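Local coordinates for protein UDP-galactopyranose mutase (Deinococcus radiodurans, PDB 3HDQ) that probably interconverts UDP-galactopyranose and UDP-galactofuranose, and binds FAD and the UDP-galactose substrate, at residues A[157-162]-A[193-198]; A[182-187]-A[336-341]; A[149-154]-A[167-172]. All coordinates share one frame; numbering follows the deposited sequence.

All three contacts use helix 159-184, on one side of the chain's centre. Contact 3 (149-154 with 167-172) ties the loop before this helix to its kinked middle. Contact 1 (157-162 with 193-198) joins the helix start to the loop after it. Contact 2 (182-187 with 336-341) sets the helix end against the short link between strand 320-336 and helix 340-355. The segments of contact 1 alternate along the chain with those of contact 2 and with those of contact 3; contact 3 closes before contact 2 opens. Centres lie about 11 Å (1 and 2), 12 Å (1 and 3) and 21 Å (2 and 3) apart. One helix thus carries two substrate-touching contacts at its ends and a structural one mid-way.

Contact 1: A[157-162]-A[193-198]; sequences RTSEDV and ASVTAR. With GDU (galactose-uridine-5'-diphosphate), chain K.
Thr-196 and Ser-159 grip each other by two hydrogen bonds. Thr-196 OG1 donates to Ser-159 O at 2.8 Å, in the carbonyl plane and on a lone pair. Thr-196 N donates to Ser-159 OG at 3.1 Å, with an angle of 161° at the hydrogen. OG1 of Thr-196 sits between its backbone N and carbonyl carbon (chi1 62°), and from there it faces the first turn of helix 159-184. Ser-159 OG is also bonded to Asp-192 O. Beside this pair Val-162 lays CG2 against Ala-193 CB at 3.8 Å and turns CG1 to Ala-197 CB. CG2 also lies by Thr-196 OG1, at 3.1 Å.

One step back, Ala-193 N donates to Arg-157 O at 2.7 Å. Behind that, Asp-161 OD2 accepts from the N atoms of Arg-157 and Thr-158, which ties the residues before the helix to its first turn.

At the far end of 193-198, Arg-198 NE and NH2 both donate to O2A of the substrate's diphosphate, NE at 2.9 Å. Arg-198 NH2 also donates a hydrogen bond to Asn-372 OD1, and Tyr-370 forms a cation-pi contact with this arginine. Two N-H groups on one phosphate oxygen would help offset the diphosphate's negative charge, on a loop pinned to the helix start.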
loop_
_atom_site.group_PDB
_atom_site.type_symbol
_atom_site.label_atom_id
_atom_site.label_comp_id
_atom_site.label_asym_id
_atom_site.label_seq_id
_atom_site.Cartn_x
_atom_site.Cartn_y
_atom_site.Cartn_z
ATOM N N ARG A 157 5.959 19.876 39.549
ATOM C CA ARG A 157 5.722 18.444 39.395
ATOM C C ARG A 157 4.623 18.199 38.380
ATOM O O ARG A 157 4.629 17.212 37.656
ATOM C CB ARG A 157 5.241 17.831 40.710
ATOM C CG ARG A 157 5.516 18.639 41.954
ATOM C CD ARG A 157 4.716 18.076 43.127
ATOM N NE ARG A 157 5.528 17.902 44.332
ATOM C CZ ARG A 157 6.805 17.526 44.336
ATOM N NH1 ARG A 157 7.436 17.259 43.198
ATOM N NH2 ARG A 157 7.454 17.403 45.487
ATOM N N THR A 158 3.667 19.115 38.370
ATOM C CA THR A 158 2.415 18.981 37.653
ATOM C C THR A 158 2.460 19.697 36.299
ATOM O O THR A 158 3.273 20.601 36.102
ATOM C CB THR A 158 1.294 19.564 38.532
ATOM O OG1 THR A 158 0.848 18.556 39.448
ATOM C CG2 THR A 158 0.131 19.996 37.725
ATOM N N SER A 159 1.605 19.277 35.365
ATOM C CA SER A 159 1.471 19.990 34.099
ATOM C C SER A 159 0.882 21.385 34.315
ATOM O O SER A 159 1.151 22.297 33.540
ATOM C CB SER A 159 0.641 19.192 33.087
ATOM O OG SER A 159 1.475 18.370 32.290
ATOM N N GLU A 160 0.076 21.539 35.364
ATOM C CA GLU A 160 -0.347 22.861 35.825
ATOM C C GLU A 160 0.844 23.698 36.289
ATOM O O GLU A 160 1.001 24.843 35.867
ATOM C CB GLU A 160 -1.366 22.749 36.958
ATOM C CG GLU A 160 -1.768 24.092 37.584
ATOM C CD GLU A 160 -2.870 23.924 38.611
ATOM O OE1 GLU A 160 -3.868 24.679 38.587
ATOM O OE2 GLU A 160 -2.743 23.003 39.437
ATOM N N ASP A 161 1.680 23.122 37.149
ATOM C CA ASP A 161 2.852 23.825 37.663
ATOM C C ASP A 161 3.736 24.386 36.558
ATOM O O ASP A 161 4.159 25.538 36.648
ATOM C CB ASP A 161 3.723 22.912 38.543
ATOM C CG ASP A 161 3.009 22.422 39.787
ATOM O OD1 ASP A 161 1.971 23.007 40.175
ATOM O OD2 ASP A 161 3.498 21.434 40.379
ATOM N N VAL A 162 4.047 23.576 35.542
ATOM C CA VAL A 162 5.023 24.003 34.537
ATOM C C VAL A 162 4.566 25.238 33.775
ATOM O O VAL A 162 5.378 26.074 33.397
ATOM C CB VAL A 162 5.391 22.907 33.498
ATOM C CG1 VAL A 162 6.808 22.428 33.716
ATOM C CG2 VAL A 162 4.403 21.769 33.525
ATOM N N ALA A 193 4.447 16.981 34.954
ATOM C CA ALA A 193 4.915 18.187 34.287
ATOM C C ALA A 193 5.309 17.995 32.818
ATOM O O ALA A 193 5.182 18.915 32.005
ATOM C CB ALA A 193 6.096 18.765 35.061
ATOM N N SER A 194 5.792 16.805 32.487
ATOM C CA SER A 194 6.419 16.561 31.184
ATOM C C SER A 194 5.452 16.624 29.997
ATOM O O SER A 194 5.882 16.718 28.852
ATOM C CB SER A 194 7.132 15.209 31.188
ATOM O OG SER A 194 6.186 14.161 31.324
ATOM N N VAL A 195 4.157 16.547 30.275
ATOM C CA VAL A 195 3.146 16.569 29.230
ATOM C C VAL A 195 2.998 17.979 28.654
ATOM O O VAL A 195 3.206 18.178 27.459
ATOM C CB VAL A 195 1.785 16.040 29.744
ATOM C CG1 VAL A 195 0.696 16.243 28.706
ATOM C CG2 VAL A 195 1.910 14.571 30.113
ATOM N N THR A 196 2.670 18.959 29.496
ATOM C CA THR A 196 2.558 20.336 29.013
ATOM C C THR A 196 3.925 20.985 28.769
ATOM O O THR A 196 4.033 21.890 27.945
ATOM C CB THR A 196 1.703 21.233 29.933
ATOM O OG1 THR A 196 2.314 21.325 31.220
ATOM C CG2 THR A 196 0.294 20.676 30.066
ATOM N N ALA A 197 4.957 20.522 29.472
ATOM C CA ALA A 197 6.319 20.975 29.220
ATOM C C ALA A 197 6.774 20.682 27.788
ATOM O O ALA A 197 7.781 21.223 27.333
ATOM C CB ALA A 197 7.299 20.347 30.218
ATOM N N ARG A 198 6.045 19.820 27.084
ATOM C CA ARG A 198 6.334 19.552 25.674
ATOM C C ARG A 198 6.252 20.808 24.812
ATOM O O ARG A 198 6.932 20.921 23.796
ATOM C CB ARG A 198 5.379 18.497 25.108
ATOM C CG ARG A 198 5.747 17.065 25.466
ATOM C CD ARG A 198 4.640 16.076 25.074
ATOM N NE ARG A 198 4.402 15.989 23.630
ATOM C CZ ARG A 198 5.063 15.177 22.804
ATOM N NH1 ARG A 198 6.024 14.391 23.271
ATOM N NH2 ARG A 198 4.776 15.160 21.508
HETATM N N1 GDU K . -1.180 21.423 24.901
HETATM C C2 GDU K . -2.083 22.275 25.050
HETATM N N3 GDU K . -2.644 23.160 24.343
HETATM C C4 GDU K . -2.166 23.211 23.087
HETATM C C5 GDU K . -1.084 22.267 22.719
HETATM C C6 GDU K . -0.638 21.400 23.649
HETATM O O2 GDU K . -2.635 22.231 26.358
HETATM O O4 GDU K . -2.630 23.995 22.262
HETATM C C1D GDU K . -0.760 20.500 25.916
HETATM C C2D GDU K . -1.602 19.221 26.140
HETATM O O2D GDU K . -1.496 18.723 27.468
HETATM C C3D GDU K . -0.972 18.292 25.123
HETATM C C4D GDU K . 0.498 18.578 25.423
HETATM O O4D GDU K . 0.567 19.978 25.712
HETATM O O3D GDU K . -1.352 16.938 25.355
HETATM C C5D GDU K . 1.511 18.014 24.437
HETATM O O5D GDU K . 1.209 18.692 23.203
HETATM P PA GDU K . 1.439 18.014 21.777
HETATM O O1A GDU K . 1.339 19.082 20.742
HETATM O O2A GDU K . 2.797 17.448 21.757
HETATM O O3A GDU K . 0.290 16.960 21.472
HETATM P PB GDU K . 0.499 15.720 20.511
HETATM O O1B GDU K . -0.826 15.060 20.599
HETATM O O2B GDU K . 1.514 14.717 20.917
HETATM O O3B GDU K . 0.701 16.125 18.970
HETATM C "C1'" GDU K . 1.217 15.423 17.822
HETATM C "C2'" GDU K . 2.755 15.549 17.807
HETATM C "C3'" GDU K . 3.060 17.049 18.024
HETATM C "C4'" GDU K . 2.591 17.816 16.751
HETATM C "C5'" GDU K . 1.107 17.450 16.471
HETATM C "C6'" GDU K . 0.605 17.917 15.075
HETATM O "O2'" GDU K . 3.369 14.683 18.780
HETATM O "O3'" GDU K . 4.472 17.209 18.287
HETATM O "O4'" GDU K . 3.449 17.428 15.657
HETATM O "O5'" GDU K . 0.671 16.073 16.648
HETATM O "O6'" GDU K . -0.147 19.152 15.138
#

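Contact 2: A[182-187]-A[336-341]; sequences KQWGLD and PVPRPE. With GDU (galactose-uridine-5'-diphosphate), chain K.
Apolar packing carries most of this contact, with Trp-184 and Leu-186 on one side and Val-337 touching both from the other. Trp-184 brings the far end of its six-membered ring: CZ3 lies 4.1 Å from Val-337 CG2, and CH2 lies 4.2 Å from Pro-338 CD. The Trp-184 and Val-337 side chains point opposite ways as they pass. Leu-186 crosses Val-337 at about a right angle and touches it at CD2 to CG1, 4.0 Å. Val-337 CG1 is anti to its backbone N (chi1 -176°), and it reaches both Leu-186 and Trp-184 CE3.

Pro-336 O meets the edge of the indole near its plane, 3.2 Å from CZ3. The edge at NE1, on the five-membered ring, faces the ligand. There NE1 donates to O3D of the substrate ribose at 3.0 Å, with an angle of 144° at the hydrogen. Trp-184 thus joins the uridine end of the UDP-galactose site to the backbone of Pro-336 and Val-337. Gln-183 CG lies over one indole face toward its rim, 3.5 Å above the plane.

In the fold, this is where the last turn of helix 159-184 meets the link from strand 320-336 to helix 340-355. Gly-185, with positive phi, ends the helical run, and Arg-339 is the N-cap residue of the next helix.

Charged groups lie farther out. Leu-186 CG sits over the centre of the Arg-339 guanidinium, 4.3 Å above it. Glu-341 CG lies on the opposite face. Arg-339 NE donates to Glu-190 O, while Glu-341 OE1 is a longer, purely electrostatic partner well out of the guanidinium plane.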
loop_
_atom_site.group_PDB
_atom_site.type_symbol
_atom_site.label_atom_id
_atom_site.label_comp_id
_atom_site.label_asym_id
_atom_site.label_seq_id
_atom_site.Cartn_x
_atom_site.Cartn_y
_atom_site.Cartn_z
ATOM N N LYS A 182 -9.549 18.217 27.806
ATOM C CA LYS A 182 -10.217 17.561 26.681
ATOM C C LYS A 182 -9.399 16.370 26.137
ATOM O O LYS A 182 -9.938 15.285 25.931
ATOM C CB LYS A 182 -10.533 18.577 25.582
ATOM C CG LYS A 182 -11.462 18.059 24.501
ATOM C CD LYS A 182 -12.094 19.205 23.693
ATOM C CE LYS A 182 -11.054 20.015 22.931
ATOM N NZ LYS A 182 -11.690 21.103 22.133
ATOM N N GLN A 183 -8.099 16.580 25.945
ATOM C CA GLN A 183 -7.197 15.551 25.428
ATOM C C GLN A 183 -7.034 14.329 26.339
ATOM O O GLN A 183 -7.060 13.194 25.866
ATOM C CB GLN A 183 -5.818 16.156 25.113
ATOM C CG GLN A 183 -4.723 15.138 24.766
ATOM C CD GLN A 183 -5.038 14.290 23.530
ATOM O OE1 GLN A 183 -6.045 14.489 22.860
ATOM N NE2 GLN A 183 -4.162 13.348 23.227
ATOM N N TRP A 184 -6.870 14.555 27.637
ATOM C CA TRP A 184 -6.550 13.453 28.557
ATOM C C TRP A 184 -7.713 12.978 29.415
ATOM O O TRP A 184 -7.698 11.863 29.942
ATOM C CB TRP A 184 -5.404 13.857 29.465
ATOM C CG TRP A 184 -4.197 14.202 28.703
ATOM C CD1 TRP A 184 -3.818 15.442 28.285
ATOM C CD2 TRP A 184 -3.201 13.295 28.235
ATOM N NE1 TRP A 184 -2.637 15.368 27.593
ATOM C CE2 TRP A 184 -2.236 14.059 27.545
ATOM C CE3 TRP A 184 -3.029 11.910 28.330
ATOM C CZ2 TRP A 184 -1.107 13.486 26.962
ATOM C CZ3 TRP A 184 -1.907 11.339 27.742
ATOM C CH2 TRP A 184 -0.963 12.128 27.072
ATOM N N GLY A 185 -8.723 13.825 29.563
ATOM C CA GLY A 185 -9.801 13.529 30.483
ATOM C C GLY A 185 -9.312 13.753 31.898
ATOM O O GLY A 185 -9.938 13.301 32.849
ATOM N N LEU A 186 -8.182 14.448 32.021
ATOM C CA LEU A 186 -7.612 14.837 33.305
ATOM C C LEU A 186 -7.317 16.343 33.327
ATOM O O LEU A 186 -7.017 16.933 32.289
ATOM C CB LEU A 186 -6.290 14.092 33.552
ATOM C CG LEU A 186 -6.203 12.702 34.199
ATOM C CD1 LEU A 186 -7.461 12.382 35.003
ATOM C CD2 LEU A 186 -5.926 11.616 33.177
ATOM N N ASP A 187 -7.390 16.966 34.501
ATOM C CA ASP A 187 -6.881 18.326 34.672
ATOM C C ASP A 187 -5.361 18.244 34.648
ATOM O O ASP A 187 -4.797 17.219 35.032
ATOM C CB ASP A 187 -7.345 18.924 36.005
ATOM C CG ASP A 187 -6.943 20.387 36.169
ATOM O OD1 ASP A 187 -7.706 21.265 35.722
ATOM O OD2 ASP A 187 -5.868 20.662 36.752
ATOM N N PRO A 336 0.723 6.930 26.269
ATOM C CA PRO A 336 0.790 6.653 27.703
ATOM C C PRO A 336 0.239 7.875 28.435
ATOM O O PRO A 336 0.189 8.960 27.843
ATOM C CB PRO A 336 2.298 6.539 27.979
ATOM C CG PRO A 336 2.971 6.565 26.641
ATOM C CD PRO A 336 2.041 7.240 25.697
ATOM N N VAL A 337 -0.153 7.710 29.695
ATOM C CA VAL A 337 -0.728 8.798 30.482
ATOM C C VAL A 337 0.178 9.152 31.674
ATOM O O VAL A 337 -0.049 8.692 32.790
ATOM C CB VAL A 337 -2.138 8.412 30.980
ATOM C CG1 VAL A 337 -2.796 9.571 31.722
ATOM C CG2 VAL A 337 -3.005 7.953 29.808
ATOM N N PRO A 338 1.208 9.981 31.436
ATOM C CA PRO A 338 2.200 10.246 32.482
ATOM C C PRO A 338 1.598 10.940 33.719
ATOM O O PRO A 338 1.170 12.089 33.650
ATOM C CB PRO A 338 3.223 11.154 31.772
ATOM C CG PRO A 338 2.967 10.946 30.307
ATOM C CD PRO A 338 1.500 10.744 30.212
ATOM N N ARG A 339 1.548 10.208 34.828
ATOM C CA ARG A 339 1.142 10.719 36.135
ATOM C C ARG A 339 1.543 9.648 37.142
ATOM O O ARG A 339 1.686 8.480 36.776
ATOM C CB ARG A 339 -0.364 10.982 36.195
ATOM C CG ARG A 339 -1.215 9.782 35.893
ATOM C CD ARG A 339 -2.656 10.181 35.640
ATOM N NE ARG A 339 -3.268 10.887 36.766
ATOM C CZ ARG A 339 -4.347 10.451 37.408
ATOM N NH1 ARG A 339 -4.913 9.315 37.034
ATOM N NH2 ARG A 339 -4.864 11.142 38.417
ATOM N N PRO A 340 1.730 10.037 38.414
ATOM C CA PRO A 340 2.252 9.124 39.449
ATOM C C PRO A 340 1.506 7.778 39.570
ATOM O O PRO A 340 2.181 6.756 39.695
ATOM C CB PRO A 340 2.124 9.946 40.736
ATOM C CG PRO A 340 2.181 11.382 40.264
ATOM C CD PRO A 340 1.447 11.381 38.953
ATOM N N GLU A 341 0.172 7.764 39.524
ATOM C CA GLU A 341 -0.555 6.496 39.635
ATOM C C GLU A 341 -0.259 5.545 38.482
ATOM O O GLU A 341 -0.327 4.327 38.658
ATOM C CB GLU A 341 -2.084 6.653 39.835
ATOM C CG GLU A 341 -2.729 7.890 39.273
ATOM C CD GLU A 341 -2.403 9.125 40.093
ATOM O OE1 GLU A 341 -1.537 9.912 39.656
ATOM O OE2 GLU A 341 -2.992 9.299 41.184
HETATM N N1 GDU K . -1.180 21.423 24.901
HETATM C C2 GDU K . -2.083 22.275 25.050
HETATM N N3 GDU K . -2.644 23.160 24.343
HETATM C C4 GDU K . -2.166 23.211 23.087
HETATM C C5 GDU K . -1.084 22.267 22.719
HETATM C C6 GDU K . -0.638 21.400 23.649
HETATM O O2 GDU K . -2.635 22.231 26.358
HETATM O O4 GDU K . -2.630 23.995 22.262
HETATM C C1D GDU K . -0.760 20.500 25.916
HETATM C C2D GDU K . -1.602 19.221 26.140
HETATM O O2D GDU K . -1.496 18.723 27.468
HETATM C C3D GDU K . -0.972 18.292 25.123
HETATM C C4D GDU K . 0.498 18.578 25.423
HETATM O O4D GDU K . 0.567 19.978 25.712
HETATM O O3D GDU K . -1.352 16.938 25.355
HETATM C C5D GDU K . 1.511 18.014 24.437
HETATM O O5D GDU K . 1.209 18.692 23.203
HETATM P PA GDU K . 1.439 18.014 21.777
HETATM O O1A GDU K . 1.339 19.082 20.742
HETATM O O2A GDU K . 2.797 17.448 21.757
HETATM O O3A GDU K . 0.290 16.960 21.472
HETATM P PB GDU K . 0.499 15.720 20.511
HETATM O O1B GDU K . -0.826 15.060 20.599
HETATM O O2B GDU K . 1.514 14.717 20.917
HETATM O O3B GDU K . 0.701 16.125 18.970
HETATM C "C1'" GDU K . 1.217 15.423 17.822
HETATM C "C2'" GDU K . 2.755 15.549 17.807
HETATM C "C3'" GDU K . 3.060 17.049 18.024
HETATM C "C4'" GDU K . 2.591 17.816 16.751
HETATM C "C5'" GDU K . 1.107 17.450 16.471
HETATM C "C6'" GDU K . 0.605 17.917 15.075
HETATM O "O2'" GDU K . 3.369 14.683 18.780
HETATM O "O3'" GDU K . 4.472 17.209 18.287
HETATM O "O4'" GDU K . 3.449 17.428 15.657
HETATM O "O5'" GDU K . 0.671 16.073 16.648
HETATM O "O6'" GDU K . -0.147 19.152 15.138
#

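Contact 3: A[149-154]-A[167-172]; sequences VAEKVE and VGRDLY
Glu-151 and Arg-169 reach each other by very different routes. Glu-151 has CG anti to its carbonyl carbon (chi1 -58°) and is extended beyond that. Arg-169 starts with CG anti to its backbone N, then bends at chi2 (72°) and chi3. The bends turn the side of the guanidinium that carries NE and NH2 to the carboxylate.

The result is a side-on, two-pronged salt bridge. Arg-169 NE donates to Glu-151 OE1 at 3.0 Å. Arg-169 NH2 donates to Glu-151 OE2, also at 3.0 Å. Both bonds are fairly straight, and both oxygens lie almost in the guanidinium plane. The fit is less flat from the carboxylate side, because the two planes are 33° apart. OE1 is met from above the carboxylate plane, and OE2 on its syn side but tilted out of plane.

The backbones also come close. Val-149 O lies 3.4 Å from Gly-168 CA, where glycine, here with positive phi, has no side chain in the way. Arg-169 N, at the kink of helix 159-184, lacks the bond to the preceding turn and donates to a water at 2.9 Å instead. The same water sits 2.5 Å from Val-149 O, suspiciously short, so that half of a bridge is doubtful. Nearby, Val-149 CG2 touches Val-167 O at 3.5 Å.

The segment 149-154 belongs to the link between helix 139-149 and helix 159-184. Glu-151 also has a backbone hydrogen bond with Val-164, about one turn before the kink. Arg-169 NH1 forms a second salt bridge, to Glu-160 OE1 near the helix start. With two carboxylate partners, the arginine charge is probably well balanced, and its guanidinium ties the linker and the first turn to the helix beyond the kink.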
loop_
_atom_site.group_PDB
_atom_site.type_symbol
_atom_site.label_atom_id
_atom_site.label_comp_id
_atom_site.label_asym_id
_atom_site.label_seq_id
_atom_site.Cartn_x
_atom_site.Cartn_y
_atom_site.Cartn_z
ATOM N N VAL A 149 3.209 37.917 36.009
ATOM C CA VAL A 149 1.964 37.165 36.196
ATOM C C VAL A 149 2.232 35.742 36.690
ATOM O O VAL A 149 1.332 35.056 37.180
ATOM C CB VAL A 149 1.094 37.114 34.915
ATOM C CG1 VAL A 149 0.534 38.500 34.580
ATOM C CG2 VAL A 149 1.885 36.539 33.746
ATOM N N ALA A 150 3.477 35.308 36.563
ATOM C CA ALA A 150 3.844 33.957 36.952
ATOM C C ALA A 150 3.541 33.699 38.431
ATOM O O ALA A 150 3.640 34.605 39.267
ATOM C CB ALA A 150 5.318 33.697 36.646
ATOM N N GLU A 151 3.061 32.513 38.710
ATOM C CA GLU A 151 2.850 32.068 40.044
ATOM C C GLU A 151 4.045 31.250 40.410
ATOM O O GLU A 151 4.590 30.552 39.612
ATOM C CB GLU A 151 1.644 31.176 40.120
ATOM C CG GLU A 151 0.438 31.804 39.653
ATOM C CD GLU A 151 -0.728 30.977 39.927
ATOM O OE1 GLU A 151 -1.827 31.345 39.562
ATOM O OE2 GLU A 151 -0.544 29.932 40.513
ATOM N N LYS A 152 4.477 31.347 41.638
ATOM C CA LYS A 152 5.528 30.467 42.005
ATOM C C LYS A 152 5.046 29.266 42.721
ATOM O O LYS A 152 3.994 29.219 43.299
ATOM C CB LYS A 152 6.661 31.136 42.734
ATOM C CG LYS A 152 7.948 30.468 42.324
ATOM C CD LYS A 152 7.619 29.260 41.431
ATOM C CE LYS A 152 8.221 29.351 40.064
ATOM N NZ LYS A 152 9.226 28.281 39.776
ATOM N N VAL A 153 5.903 28.284 42.607
ATOM C CA VAL A 153 5.685 26.902 42.831
ATOM C C VAL A 153 7.059 26.555 43.296
ATOM O O VAL A 153 8.020 26.799 42.614
ATOM C CB VAL A 153 5.461 26.226 41.496
ATOM C CG1 VAL A 153 5.551 24.786 41.606
ATOM C CG2 VAL A 153 4.184 26.661 40.888
ATOM N N GLU A 154 7.156 26.009 44.485
ATOM C CA GLU A 154 8.446 25.709 45.041
ATOM C C GLU A 154 9.091 24.530 44.359
ATOM O O GLU A 154 10.292 24.447 44.229
ATOM C CB GLU A 154 8.283 25.499 46.518
ATOM C CG GLU A 154 8.210 26.826 47.281
ATOM C CD GLU A 154 9.075 26.822 48.517
ATOM O OE1 GLU A 154 9.937 25.912 48.601
ATOM O OE2 GLU A 154 8.885 27.698 49.394
ATOM N N VAL A 167 3.918 31.509 32.651
ATOM C CA VAL A 167 3.092 32.498 31.957
ATOM C C VAL A 167 1.822 32.856 32.714
ATOM O O VAL A 167 0.967 33.578 32.198
ATOM C CB VAL A 167 2.684 32.015 30.551
ATOM C CG1 VAL A 167 3.910 31.830 29.679
ATOM C CG2 VAL A 167 1.860 30.730 30.648
ATOM N N GLY A 168 1.685 32.340 33.930
ATOM C CA GLY A 168 0.586 32.737 34.782
ATOM C C GLY A 168 -0.724 32.040 34.496
ATOM O O GLY A 168 -0.828 31.190 33.620
ATOM N N ARG A 169 -1.745 32.454 35.229
ATOM C CA ARG A 169 -3.010 31.741 35.309
ATOM C C ARG A 169 -3.969 32.014 34.134
ATOM O O ARG A 169 -4.709 31.125 33.712
ATOM C CB ARG A 169 -3.662 32.077 36.654
ATOM C CG ARG A 169 -5.002 31.436 36.899
ATOM C CD ARG A 169 -4.888 29.952 37.164
ATOM N NE ARG A 169 -3.854 29.603 38.142
ATOM C CZ ARG A 169 -3.691 28.375 38.625
ATOM N NH1 ARG A 169 -4.501 27.401 38.228
ATOM N NH2 ARG A 169 -2.723 28.115 39.496
ATOM N N ASP A 170 -3.966 33.228 33.599
ATOM C CA ASP A 170 -4.855 33.527 32.468
ATOM C C ASP A 170 -4.418 32.832 31.166
ATOM O O ASP A 170 -5.233 32.246 30.452
ATOM C CB ASP A 170 -4.974 35.034 32.238
ATOM C CG ASP A 170 -6.086 35.379 31.274
ATOM O OD1 ASP A 170 -5.861 36.185 30.345
ATOM O OD2 ASP A 170 -7.190 34.825 31.439
ATOM N N LEU A 171 -3.130 32.897 30.857
ATOM C CA LEU A 171 -2.618 32.261 29.652
ATOM C C LEU A 171 -2.759 30.748 29.758
ATOM O O LEU A 171 -3.046 30.064 28.772
ATOM C CB LEU A 171 -1.168 32.681 29.409
ATOM C CG LEU A 171 -1.062 34.131 28.934
ATOM C CD1 LEU A 171 0.401 34.561 28.864
ATOM C CD2 LEU A 171 -1.772 34.296 27.572
ATOM N N TYR A 172 -2.577 30.246 30.976
ATOM C CA TYR A 172 -2.803 28.844 31.288
ATOM C C TYR A 172 -4.250 28.438 31.028
ATOM O O TYR A 172 -4.508 27.391 30.437
ATOM C CB TYR A 172 -2.426 28.566 32.750
ATOM C CG TYR A 172 -2.909 27.233 33.281
ATOM C CD1 TYR A 172 -2.206 26.068 33.020
ATOM C CD2 TYR A 172 -4.062 27.145 34.058
ATOM C CE1 TYR A 172 -2.636 24.843 33.509
ATOM C CE2 TYR A 172 -4.498 25.927 34.554
ATOM C CZ TYR A 172 -3.779 24.779 34.270
ATOM O OH TYR A 172 -4.192 23.562 34.749
HETATM O O HOH W 1 -1.050 34.481 37.236
#